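PDB 4GEY: porin B from Pseudomonas putida, which probably lets glucose and related sugars cross the outer membrane, as a carbohydrate-selective beta-barrel channel of the OprB family. Local coordinates for residues A[150-155]-A[190-195]; A[182-187]-A[210-215]; A[263-268]-A[320-325]; A[359-364]-A[384-389]. The protein carries 2 engineered substitutions. All coordinates share one frame; numbering follows the deposited sequence.

Contact 1. Residues A[150-155]-A[190-195]; sequences GRFGEG and QWALRV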
# COMPACT_ATOMS: atom_id res chain seq x y z
N GLY A 150 -13.06 -15.28 -0.47
CA GLY A 150 -14.02 -14.20 -0.61
C GLY A 150 -13.45 -13.02 -1.38
O GLY A 150 -12.86 -13.20 -2.44
N ARG A 151 -13.64 -11.81 -0.85
CA ARG A 151 -13.11 -10.63 -1.51
C ARG A 151 -12.20 -9.80 -0.61
O ARG A 151 -12.59 -9.43 0.50
CB ARG A 151 -14.23 -9.74 -2.05
CG ARG A 151 -14.97 -10.30 -3.26
CD ARG A 151 -16.00 -9.30 -3.77
NE ARG A 151 -15.40 -8.25 -4.60
CZ ARG A 151 -15.26 -8.33 -5.92
NH1 ARG A 151 -15.68 -9.41 -6.57
NH2 ARG A 151 -14.71 -7.33 -6.60
N PHE A 152 -11.00 -9.53 -1.11
CA PHE A 152 -10.00 -8.71 -0.42
C PHE A 152 -8.86 -8.37 -1.39
O PHE A 152 -8.84 -8.86 -2.52
CB PHE A 152 -9.47 -9.40 0.85
CG PHE A 152 -9.12 -10.87 0.67
CD1 PHE A 152 -10.11 -11.84 0.60
CD2 PHE A 152 -7.80 -11.28 0.62
CE1 PHE A 152 -9.79 -13.17 0.44
CE2 PHE A 152 -7.47 -12.61 0.48
CZ PHE A 152 -8.47 -13.55 0.39
N GLY A 153 -7.92 -7.53 -0.98
CA GLY A 153 -6.79 -7.18 -1.82
C GLY A 153 -5.56 -8.00 -1.45
O GLY A 153 -5.46 -8.49 -0.32
N GLU A 154 -4.62 -8.14 -2.39
CA GLU A 154 -3.45 -8.99 -2.19
C GLU A 154 -2.62 -8.58 -0.95
O GLU A 154 -2.08 -9.43 -0.22
CB GLU A 154 -2.56 -9.01 -3.44
CG GLU A 154 -3.08 -9.79 -4.67
CD GLU A 154 -4.00 -8.96 -5.56
OE1 GLU A 154 -4.43 -7.86 -5.12
OE2 GLU A 154 -4.29 -9.41 -6.70
N GLY A 155 -2.56 -7.27 -0.71
CA GLY A 155 -1.69 -6.73 0.32
C GLY A 155 -2.12 -7.08 1.72
O GLY A 155 -1.33 -6.94 2.66
N GLN A 190 -11.40 -8.16 -4.68
CA GLN A 190 -11.45 -9.10 -5.80
C GLN A 190 -11.75 -10.46 -5.23
O GLN A 190 -11.42 -10.74 -4.07
CB GLN A 190 -10.09 -9.23 -6.49
CG GLN A 190 -9.54 -7.99 -7.13
CD GLN A 190 -8.15 -7.72 -6.65
OE1 GLN A 190 -7.86 -7.77 -5.45
NE2 GLN A 190 -7.25 -7.45 -7.60
N TRP A 191 -12.31 -11.34 -6.04
CA TRP A 191 -12.51 -12.71 -5.60
C TRP A 191 -11.14 -13.34 -5.39
O TRP A 191 -10.24 -13.20 -6.22
CB TRP A 191 -13.34 -13.50 -6.61
CG TRP A 191 -14.79 -13.15 -6.59
CD1 TRP A 191 -15.49 -12.50 -7.57
CD2 TRP A 191 -15.73 -13.40 -5.53
NE1 TRP A 191 -16.81 -12.35 -7.19
CE2 TRP A 191 -16.97 -12.89 -5.94
CE3 TRP A 191 -15.63 -14.01 -4.28
CZ2 TRP A 191 -18.12 -12.97 -5.15
CZ3 TRP A 191 -16.77 -14.09 -3.49
CH2 TRP A 191 -18.00 -13.58 -3.93
N ALA A 192 -10.97 -14.02 -4.27
CA ALA A 192 -9.67 -14.58 -3.94
C ALA A 192 -9.75 -15.79 -3.04
O ALA A 192 -10.70 -15.95 -2.26
CB ALA A 192 -8.80 -13.53 -3.33
N LEU A 193 -8.74 -16.64 -3.17
CA LEU A 193 -8.54 -17.80 -2.32
C LEU A 193 -7.10 -17.78 -1.82
O LEU A 193 -6.16 -17.65 -2.61
CB LEU A 193 -8.80 -19.08 -3.12
CG LEU A 193 -8.63 -20.41 -2.38
CD1 LEU A 193 -9.57 -20.48 -1.18
CD2 LEU A 193 -8.82 -21.60 -3.32
N ARG A 194 -6.93 -17.88 -0.51
CA ARG A 194 -5.59 -17.85 0.07
C ARG A 194 -5.39 -19.01 1.04
O ARG A 194 -6.11 -19.12 2.03
CB ARG A 194 -5.34 -16.51 0.78
CG ARG A 194 -3.94 -16.39 1.35
CD ARG A 194 -3.95 -16.13 2.85
NE ARG A 194 -4.83 -17.03 3.58
CZ ARG A 194 -5.13 -16.89 4.86
NH1 ARG A 194 -4.61 -15.89 5.55
NH2 ARG A 194 -5.95 -17.75 5.45
N VAL A 195 -4.41 -19.86 0.77
CA VAL A 195 -4.13 -21.03 1.61
C VAL A 195 -2.82 -20.84 2.37
O VAL A 195 -1.80 -20.45 1.80
CB VAL A 195 -4.10 -22.36 0.80
CG1 VAL A 195 -3.76 -23.51 1.70
CG2 VAL A 195 -5.44 -22.62 0.12
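Gly150 and Ala192 belong to the wall of the OprB beta-barrel, where they form an antiparallel hydrogen-bonded pair just as the chain leaving strand 145-149 turns a corner. Gly150 N gives to Ala192 O at 3.0 Å, and Ala192 N returns a bond to Gly150 O at 2.8 Å. With phi near 144°, any side chain at Gly150 would run into the carbonyl O of the residue before it, so glycine suits the corner. Arg151 and Trp191 follow as a non-hydrogen-bonded pair with their side chains on one face of the sheet. The arginine lies over the indole: Arg151 CG sits 4.0 Å from the centre of the Trp191 six-membered ring, and Arg151 CZ makes a cation-pi contact 4.6 Å from the centre of the five-membered ring. The chain bends at chi3 (80°), and the guanidinium stands almost upright on the indole, the planes 83° apart. Ser189 OG takes the Arg151 NE proton and Leu225 O that of Trp191 NE1. On the other face, Phe152 lays its ring over the Ala192 methyl, CZ to CB 3.7 Å, while Arg194 CB comes up at the ring edge. Phe152 N also donates to Gln190 O, 3.2 Å away, after which the two chains part. Beyond the pair, strand 203-212 flanks strand 190-198 and sends Phe210 against Ala192. Trp135 and Lys148, from strands 129-140 and 145-149, cover the Phe152 ring, and Asp146 and Asp157 hold the Arg194 guanidinium.

Contact 2. Residues A[182-187]-A[210-215]; sequences IWYNWP and FEQNPS. With BGC (beta-D-glucopyranose), chain B.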
# COMPACT_ATOMS: atom_id res chain seq x y z
N ILE A 182 -2.20 -4.16 -11.96
CA ILE A 182 -2.89 -5.46 -11.88
C ILE A 182 -3.13 -5.95 -10.44
O ILE A 182 -4.08 -6.70 -10.18
CB ILE A 182 -2.14 -6.60 -12.64
CG1 ILE A 182 -0.78 -6.88 -11.99
CG2 ILE A 182 -1.97 -6.26 -14.11
CD1 ILE A 182 -0.09 -8.10 -12.48
N TRP A 183 -2.27 -5.53 -9.52
CA TRP A 183 -2.33 -5.96 -8.12
C TRP A 183 -2.99 -4.82 -7.38
O TRP A 183 -2.51 -3.69 -7.43
CB TRP A 183 -0.90 -6.26 -7.62
CG TRP A 183 -0.66 -6.46 -6.13
CD1 TRP A 183 -1.05 -5.65 -5.11
CD2 TRP A 183 0.09 -7.52 -5.52
NE1 TRP A 183 -0.61 -6.14 -3.90
CE2 TRP A 183 0.09 -7.29 -4.13
CE3 TRP A 183 0.76 -8.64 -6.01
CZ2 TRP A 183 0.72 -8.14 -3.23
CZ3 TRP A 183 1.38 -9.49 -5.12
CH2 TRP A 183 1.36 -9.23 -3.74
N TYR A 184 -4.10 -5.10 -6.71
CA TYR A 184 -4.88 -4.03 -6.10
C TYR A 184 -5.05 -4.22 -4.60
O TYR A 184 -5.83 -5.06 -4.16
CB TYR A 184 -6.27 -3.97 -6.73
CG TYR A 184 -6.29 -3.98 -8.25
CD1 TYR A 184 -5.35 -3.28 -8.99
CD2 TYR A 184 -7.28 -4.68 -8.93
CE1 TYR A 184 -5.38 -3.29 -10.38
CE2 TYR A 184 -7.32 -4.69 -10.32
CZ TYR A 184 -6.37 -4.00 -11.03
OH TYR A 184 -6.41 -4.02 -12.40
N ASN A 185 -4.35 -3.44 -3.81
CA ASN A 185 -4.56 -3.46 -2.37
C ASN A 185 -5.89 -2.84 -1.96
O ASN A 185 -6.61 -2.26 -2.80
CB ASN A 185 -3.43 -2.70 -1.67
CG ASN A 185 -2.06 -3.31 -1.93
OD1 ASN A 185 -1.88 -4.52 -1.89
ND2 ASN A 185 -1.09 -2.46 -2.20
N TRP A 186 -6.19 -2.99 -0.67
CA TRP A 186 -7.14 -2.12 0.04
C TRP A 186 -7.03 -0.72 -0.54
O TRP A 186 -5.96 -0.13 -0.51
CB TRP A 186 -6.77 -2.07 1.52
CG TRP A 186 -7.60 -1.12 2.34
CD1 TRP A 186 -7.68 0.25 2.19
CD2 TRP A 186 -8.46 -1.45 3.44
NE1 TRP A 186 -8.54 0.77 3.11
CE2 TRP A 186 -9.03 -0.24 3.90
CE3 TRP A 186 -8.79 -2.65 4.09
CZ2 TRP A 186 -9.92 -0.19 4.97
CZ3 TRP A 186 -9.68 -2.60 5.14
CH2 TRP A 186 -10.23 -1.38 5.57
N PRO A 187 -8.15 -0.14 -0.98
CA PRO A 187 -9.52 -0.57 -0.66
C PRO A 187 -10.22 -1.32 -1.77
O PRO A 187 -11.45 -1.41 -1.70
CB PRO A 187 -10.23 0.77 -0.49
CG PRO A 187 -9.55 1.65 -1.52
CD PRO A 187 -8.14 1.16 -1.68
N PHE A 210 -5.83 -14.78 -7.01
CA PHE A 210 -6.70 -13.61 -7.03
C PHE A 210 -7.22 -13.36 -8.44
O PHE A 210 -6.44 -13.34 -9.40
CB PHE A 210 -5.96 -12.36 -6.55
CG PHE A 210 -5.54 -12.42 -5.11
CD1 PHE A 210 -4.48 -13.23 -4.72
CD2 PHE A 210 -6.19 -11.67 -4.16
CE1 PHE A 210 -4.10 -13.28 -3.39
CE2 PHE A 210 -5.81 -11.72 -2.83
CZ PHE A 210 -4.77 -12.53 -2.45
N GLU A 211 -8.53 -13.20 -8.55
CA GLU A 211 -9.12 -12.74 -9.79
C GLU A 211 -8.43 -11.43 -10.13
O GLU A 211 -8.28 -10.57 -9.27
CB GLU A 211 -10.61 -12.52 -9.59
CG GLU A 211 -11.20 -11.48 -10.51
CD GLU A 211 -12.55 -11.01 -10.04
OE1 GLU A 211 -12.76 -10.94 -8.81
OE2 GLU A 211 -13.40 -10.70 -10.91
N GLN A 212 -7.98 -11.29 -11.37
CA GLN A 212 -7.32 -10.08 -11.81
C GLN A 212 -8.21 -9.45 -12.89
O GLN A 212 -8.36 -9.99 -13.99
CB GLN A 212 -5.87 -10.38 -12.24
CG GLN A 212 -5.37 -9.80 -13.56
CD GLN A 212 -5.39 -8.28 -13.60
OE1 GLN A 212 -5.51 -7.61 -12.57
NE2 GLN A 212 -5.27 -7.73 -14.82
N ASN A 213 -8.82 -8.32 -12.54
CA ASN A 213 -9.95 -7.77 -13.28
C ASN A 213 -9.99 -6.26 -13.18
O ASN A 213 -10.62 -5.72 -12.27
CB ASN A 213 -11.25 -8.35 -12.70
CG ASN A 213 -12.51 -7.89 -13.45
OD1 ASN A 213 -12.47 -7.00 -14.30
ND2 ASN A 213 -13.63 -8.52 -13.12
N PRO A 214 -9.33 -5.56 -14.13
CA PRO A 214 -9.18 -4.10 -14.16
C PRO A 214 -10.48 -3.33 -14.01
O PRO A 214 -10.46 -2.19 -13.55
CB PRO A 214 -8.59 -3.84 -15.55
CG PRO A 214 -7.91 -5.08 -15.90
CD PRO A 214 -8.69 -6.21 -15.28
N SER A 215 -11.60 -3.93 -14.40
CA SER A 215 -12.89 -3.26 -14.26
C SER A 215 -13.25 -2.98 -12.79
O SER A 215 -14.07 -2.11 -12.50
CB SER A 215 -14.00 -4.03 -14.97
OG SER A 215 -14.57 -5.00 -14.11
C2 BGC B . -4.25 4.33 -2.08
C3 BGC B . -3.72 3.52 -1.07
C4 BGC B . -3.90 2.10 -1.34
C5 BGC B . -3.33 1.66 -2.73
C6 BGC B . -3.68 0.41 -3.13
C1 BGC B . -3.62 4.08 -3.36
O1 BGC B . -4.22 4.91 -4.29
O2 BGC B . -4.06 5.73 -1.71
O3 BGC B . -4.35 3.89 0.20
O4 BGC B . -3.32 1.36 -0.30
O5 BGC B . -3.82 2.70 -3.73
O6 BGC B . -4.94 0.19 -3.66
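Ile182 and Gln212 bring their CA atoms to 6.4 Å, the nearest approach of an irregular 182-187 run to the end of strand 203-212, and no beta bridge joins them. The Gln212 chain bends at chi2 (62°), which lets its amide end reach Ile182, with CD 3.8 Å from Ile182 CB. Tyr184 lies across the same amide, their planes 55° apart. The tyrosine ring is covered on one face by Ile182 O, 3.5 Å above its centre, and Asn213 O approaches its edge at CE2. Its hydroxyl bonds to Gly181 O and touches Pro214, OH to CA 3.3 Å. With an alanine at Gln212, the space between strand end and loop would probably be left unfilled, and Ile182 and Tyr184 could shift. Further along, Asn213 OD1 accepts from Ser215 N at 3.2 Å, an Asx turn that carries the chain out of the strand, while Asn213 ND2 donates to Ser228 O. Trp183 NE1 braces the loop by donating to Asn185 OD1 at 2.9 Å. At its far end glucose O4 gives a weak bond to Trp186 O at 3.0 Å, and Arg98, Glu121, Trp123 and Arg125 complete the grip on the sugar. The loop, between helix 175-178 and strand 190-198, spans from beside strand 203-212 to strand 89-100, where Trp186 and Pro187 lie against Thr96 and Arg98, while Ile234 of strand 232-245 packs on Ile182 and Trp183.

Contact 3. Residues A[263-268]-A[320-325]; sequences ADDVYD and DKATNV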
# COMPACT_ATOMS: atom_id res chain seq x y z
N ALA A 263 0.08 -8.76 -20.71
CA ALA A 263 0.66 -7.43 -20.53
C ALA A 263 1.46 -6.96 -21.76
O ALA A 263 2.04 -7.79 -22.49
CB ALA A 263 1.54 -7.41 -19.30
N ASP A 264 1.49 -5.65 -21.99
CA ASP A 264 2.24 -5.11 -23.12
C ASP A 264 3.72 -4.91 -22.79
O ASP A 264 4.07 -4.52 -21.68
CB ASP A 264 1.66 -3.78 -23.59
CG ASP A 264 0.39 -3.94 -24.40
OD1 ASP A 264 0.07 -5.10 -24.77
OD2 ASP A 264 -0.28 -2.91 -24.67
N ASP A 265 4.57 -5.18 -23.78
CA ASP A 265 5.98 -4.84 -23.70
C ASP A 265 6.10 -3.33 -23.50
O ASP A 265 5.20 -2.57 -23.85
CB ASP A 265 6.70 -5.24 -24.99
CG ASP A 265 8.20 -5.49 -24.79
OD1 ASP A 265 8.99 -4.52 -24.88
OD2 ASP A 265 8.57 -6.66 -24.54
N VAL A 266 7.22 -2.89 -22.96
CA VAL A 266 7.41 -1.47 -22.74
C VAL A 266 8.09 -0.82 -23.94
O VAL A 266 8.20 0.40 -23.99
CB VAL A 266 8.22 -1.21 -21.46
CG1 VAL A 266 7.52 -1.79 -20.24
CG2 VAL A 266 9.63 -1.78 -21.60
N TYR A 267 8.54 -1.62 -24.90
CA TYR A 267 9.40 -1.13 -25.99
C TYR A 267 9.16 -1.81 -27.35
O TYR A 267 9.02 -1.13 -28.37
CB TYR A 267 10.87 -1.29 -25.58
CG TYR A 267 11.85 -0.60 -26.50
CD1 TYR A 267 12.37 -1.24 -27.63
CD2 TYR A 267 12.26 0.71 -26.24
CE1 TYR A 267 13.28 -0.59 -28.46
CE2 TYR A 267 13.16 1.36 -27.07
CZ TYR A 267 13.66 0.71 -28.18
OH TYR A 267 14.54 1.37 -28.98
N ASP A 268 9.13 -3.13 -27.37
CA ASP A 268 8.98 -3.88 -28.62
C ASP A 268 7.55 -3.80 -29.16
O ASP A 268 6.58 -3.94 -28.42
CB ASP A 268 9.34 -5.36 -28.42
CG ASP A 268 10.83 -5.59 -28.25
OD1 ASP A 268 11.64 -4.69 -28.58
OD2 ASP A 268 11.20 -6.69 -27.78
N ASP A 320 9.42 -7.71 -13.68
CA ASP A 320 9.86 -8.14 -14.99
C ASP A 320 10.17 -6.96 -15.90
O ASP A 320 9.32 -6.07 -16.09
CB ASP A 320 8.88 -9.16 -15.62
CG ASP A 320 7.55 -8.54 -16.04
OD1 ASP A 320 7.46 -8.07 -17.21
OD2 ASP A 320 6.59 -8.57 -15.23
N LYS A 321 11.39 -6.94 -16.44
CA LYS A 321 11.85 -5.89 -17.36
C LYS A 321 10.99 -5.80 -18.62
O LYS A 321 10.93 -4.75 -19.25
CB LYS A 321 13.31 -6.12 -17.78
CG LYS A 321 14.36 -5.99 -16.67
CD LYS A 321 14.64 -4.54 -16.25
CE LYS A 321 16.15 -4.22 -16.17
NZ LYS A 321 16.95 -5.04 -15.20
N ALA A 322 10.34 -6.89 -18.99
CA ALA A 322 9.54 -6.89 -20.21
C ALA A 322 8.40 -5.88 -20.18
O ALA A 322 8.24 -5.09 -21.12
CB ALA A 322 9.03 -8.29 -20.54
N THR A 323 7.62 -5.89 -19.09
CA THR A 323 6.32 -5.21 -19.07
C THR A 323 6.10 -4.14 -17.99
O THR A 323 5.21 -3.32 -18.12
CB THR A 323 5.18 -6.24 -18.95
OG1 THR A 323 5.22 -6.86 -17.66
CG2 THR A 323 5.30 -7.30 -20.03
N ASN A 324 6.91 -4.16 -16.94
CA ASN A 324 6.70 -3.32 -15.78
C ASN A 324 7.44 -1.98 -15.84
O ASN A 324 8.65 -1.96 -16.10
CB ASN A 324 7.13 -4.08 -14.54
CG ASN A 324 6.22 -3.82 -13.36
OD1 ASN A 324 5.08 -4.28 -13.33
ND2 ASN A 324 6.73 -3.06 -12.38
N VAL A 325 6.74 -0.88 -15.60
CA VAL A 325 7.34 0.46 -15.69
C VAL A 325 8.39 0.66 -14.61
O VAL A 325 9.53 1.07 -14.90
CB VAL A 325 6.29 1.59 -15.57
CG1 VAL A 325 6.98 2.93 -15.58
CG2 VAL A 325 5.28 1.52 -16.70
O HOH W 1 3.70 -2.04 -19.94
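Thr323 and Val266 bury the most surface here, with Ala322 third. Val266 N donates to Ala322 O at 3.0 Å, approaching nearly in line with the carbonyl but with a bent N-H angle of 136°. The valine then straddles that same oxygen: CG2 rests 3.6 Å from Ala322 O, and CG1 reaches on to Thr323 O at 3.5 Å. Thr323 meets the strand before the corner. Its CB packs on Asp264 O, and its CG2 meets the Ala263 methyl at 3.8 Å. A water gives protons to both Asp264 O and Thr323 O, bridging the two backbones. The contact ties two excursions from the OprB barrel: 263-265 is a short strand paired with the projecting end of strand 282-298, whereas residues 320-325 form the turn between strands 309-319 and 326-337. Each is braced from within by an aspartate in an Asx motif. Asp320 OD1 accepts from Thr323 N at 2.9 Å and from Thr323 OG1 as well. The second bond depends on chi1 of 68°, which sets the hydroxyl between the backbone N and the carbonyl carbon and leaves CG2 to face Ala263. Asp265 OD1 likewise takes the N-H groups of Tyr267 and Asp268, while its OD2 bonds His285 of strand 282-298. Asp360 and Val361 of helix 359-372 also pack on Val266.

Contact 4. Residues A[359-364]-A[384-389]; sequences DDVKKR and PLQRTE. With DMU (decyl-beta-D-maltopyranoside), chain L.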
# COMPACT_ATOMS: atom_id res chain seq x y z
N ASP A 359 14.63 1.05 -17.86
CA ASP A 359 15.37 1.85 -18.82
C ASP A 359 14.75 1.88 -20.23
O ASP A 359 14.84 2.88 -20.94
CB ASP A 359 16.82 1.38 -18.89
CG ASP A 359 17.74 2.42 -19.46
OD1 ASP A 359 17.62 3.60 -19.06
OD2 ASP A 359 18.56 2.07 -20.34
N ASP A 360 14.11 0.79 -20.63
CA ASP A 360 13.52 0.75 -21.96
C ASP A 360 12.36 1.74 -22.05
O ASP A 360 12.05 2.25 -23.13
CB ASP A 360 13.07 -0.68 -22.33
CG ASP A 360 14.23 -1.66 -22.38
OD1 ASP A 360 15.31 -1.27 -22.86
OD2 ASP A 360 14.05 -2.82 -21.93
N VAL A 361 11.71 2.00 -20.92
CA VAL A 361 10.63 2.97 -20.90
C VAL A 361 11.20 4.34 -21.27
O VAL A 361 10.61 5.08 -22.04
CB VAL A 361 9.97 3.05 -19.52
CG1 VAL A 361 8.97 4.24 -19.45
CG2 VAL A 361 9.31 1.73 -19.20
N LYS A 362 12.36 4.64 -20.72
CA LYS A 362 13.05 5.89 -21.01
C LYS A 362 13.55 5.89 -22.45
O LYS A 362 13.40 6.90 -23.14
CB LYS A 362 14.19 6.10 -20.02
CG LYS A 362 15.09 7.29 -20.33
CD LYS A 362 16.56 6.91 -20.17
CE LYS A 362 17.48 7.82 -20.97
NZ LYS A 362 18.84 7.22 -21.16
N LYS A 363 14.13 4.77 -22.89
CA LYS A 363 14.65 4.66 -24.26
C LYS A 363 13.56 4.90 -25.28
O LYS A 363 13.77 5.58 -26.30
CB LYS A 363 15.30 3.29 -24.51
CG LYS A 363 16.78 3.19 -24.12
N ARG A 364 12.38 4.35 -25.01
CA ARG A 364 11.23 4.53 -25.87
C ARG A 364 10.86 6.01 -25.96
O ARG A 364 10.48 6.52 -27.03
CB ARG A 364 10.03 3.73 -25.36
CG ARG A 364 8.78 3.96 -26.19
CD ARG A 364 7.65 2.99 -25.89
NE ARG A 364 6.46 3.40 -26.62
CZ ARG A 364 5.62 4.36 -26.21
NH1 ARG A 364 5.84 4.99 -25.06
NH2 ARG A 364 4.57 4.69 -26.95
N PRO A 384 8.64 13.45 -21.12
CA PRO A 384 9.67 13.42 -20.08
C PRO A 384 10.38 12.09 -19.94
O PRO A 384 9.75 11.04 -20.09
CB PRO A 384 8.89 13.74 -18.80
CG PRO A 384 7.79 14.66 -19.30
CD PRO A 384 7.40 14.09 -20.66
N LEU A 385 11.68 12.15 -19.68
CA LEU A 385 12.51 10.97 -19.51
C LEU A 385 12.43 10.55 -18.06
O LEU A 385 12.88 11.26 -17.16
CB LEU A 385 13.97 11.27 -19.89
CG LEU A 385 14.29 11.71 -21.33
CD1 LEU A 385 15.76 11.51 -21.61
CD2 LEU A 385 13.47 10.96 -22.37
N GLN A 386 11.82 9.39 -17.82
CA GLN A 386 11.63 8.92 -16.46
C GLN A 386 12.76 8.02 -16.01
O GLN A 386 13.03 7.00 -16.62
CB GLN A 386 10.29 8.21 -16.34
CG GLN A 386 9.13 9.13 -16.51
CD GLN A 386 7.82 8.43 -16.30
OE1 GLN A 386 7.39 7.62 -17.12
NE2 GLN A 386 7.17 8.73 -15.18
N ARG A 387 13.41 8.42 -14.92
CA ARG A 387 14.63 7.76 -14.46
C ARG A 387 14.51 7.17 -13.05
O ARG A 387 14.29 5.98 -12.90
CB ARG A 387 15.84 8.71 -14.61
CG ARG A 387 15.70 9.66 -15.80
CD ARG A 387 16.87 10.64 -15.94
NE ARG A 387 17.88 10.17 -16.89
CZ ARG A 387 18.16 10.76 -18.04
NH1 ARG A 387 17.53 11.87 -18.40
NH2 ARG A 387 19.09 10.24 -18.83
N THR A 388 14.65 7.98 -12.01
CA THR A 388 14.60 7.45 -10.64
C THR A 388 14.02 8.48 -9.69
O THR A 388 14.48 9.62 -9.64
CB THR A 388 15.99 7.06 -10.13
OG1 THR A 388 16.67 6.26 -11.11
CG2 THR A 388 15.88 6.27 -8.84
N GLU A 389 13.00 8.07 -8.94
CA GLU A 389 12.31 8.94 -7.99
C GLU A 389 12.71 8.50 -6.60
O GLU A 389 12.79 7.30 -6.30
CB GLU A 389 10.80 8.79 -8.16
CG GLU A 389 9.95 9.49 -7.11
CD GLU A 389 8.44 9.25 -7.29
OE1 GLU A 389 7.75 9.01 -6.28
OE2 GLU A 389 7.94 9.30 -8.43
C1 DMU L . 19.76 10.79 -10.15
C2 DMU L . 19.60 10.60 -11.57
C3 DMU L . 20.52 11.25 -12.55
C4 DMU L . 21.86 11.72 -11.95
O5 DMU L . 21.57 12.36 -10.57
C6 DMU L . 20.98 11.42 -9.66
O7 DMU L . 20.81 10.35 -13.64
O16 DMU L . 20.82 12.05 -8.38
C18 DMU L . 21.33 11.39 -7.22
C19 DMU L . 20.83 11.87 -5.83
C22 DMU L . 19.86 10.96 -4.99
C25 DMU L . 19.41 11.53 -3.64
C28 DMU L . 18.26 10.90 -2.88
C31 DMU L . 17.53 11.79 -1.89
C34 DMU L . 16.58 11.17 -0.88
C37 DMU L . 15.34 11.93 -0.50
O49 DMU L . 19.60 9.45 -9.53
O55 DMU L . 18.18 10.82 -11.90
C57 DMU L . 22.56 12.58 -12.73
O61 DMU L . 23.28 13.57 -12.10
C5 DMU L . 21.58 10.34 -15.92
C7 DMU L . 22.45 11.33 -16.47
C8 DMU L . 21.75 12.52 -16.97
C9 DMU L . 20.92 13.23 -15.86
O1 DMU L . 20.30 12.20 -14.91
C10 DMU L . 20.56 10.78 -14.95
O2 DMU L . 22.67 13.44 -17.47
O3 DMU L . 22.40 9.27 -15.34
O4 DMU L . 23.18 10.71 -17.57
C11 DMU L . 19.96 13.98 -16.37
O6 DMU L . 19.15 14.68 -15.49
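Lys362 slants across Leu385 and Arg387, its aliphatic chain doing nearly all the touching. CB rests 3.7 Å from Gln386 O; further out, CE meets Leu385 CD1 at 4.1 Å and Arg387 NH2 at 3.6 Å. The side chain leaves the helix with CG opposite the backbone N (chi1 173°) and bends at chi2, a course that takes it out across Leu385. Its NZ ends 3.8 Å from Arg387 NH2, a pairing of like charges that is probably unfavourable, though Glu366 gives Lys362 NZ a long, weak ion pair. Val361 adds a looser touch, CG1 to Gln386 OE1. The elements joined are the first turns of helix 359-372, which follows strand 347-357, and the run that leads into strand 388-399, so the helix is an insertion between two adjacent strands of the barrel. Arg387 also faces a decyl maltoside: NE lies 3.4 Å from C10 of the detergent, and C11 sits above one face of the guanidinium. Replacing Arg387 with a serine is likely to strip that sugar of its flat partner and open a gap beside the Lys362 chain. In the second shell, Asp420 touches Arg387 and hydrogen-bonds the same detergent. Backbone bonds from Arg387 to Val357 and Gly418 fix its stem, Gly417 O takes the Gln386 NE2 proton, and Ala365, Glu366 and Asn369 of the helix extend the bed for Leu385.

How the contacts relate
Contacts 1 and 2 are buried and contacts 3 and 4 lie at the surface. The first two lie on neighbouring strands, 190-198 in contact 1 and 203-212 in contact 2, and touch directly, Trp191 N meeting Glu211 OE1; together they lead from the barrel wall to the glucose pocket. Contact 1 is true strand pairing with cation-pi and CH-pi packing on top, whereas contact 2 is side-chain packing of a loop against a strand end. Contacts 3 and 4 also adjoin, through Val266 and Asp360, at helix 359-372. There, contact 3 relies on backbone oxygens, a water and Asx motifs, and contact 4 on aliphatic lysine and leucine carbons beside a detergent.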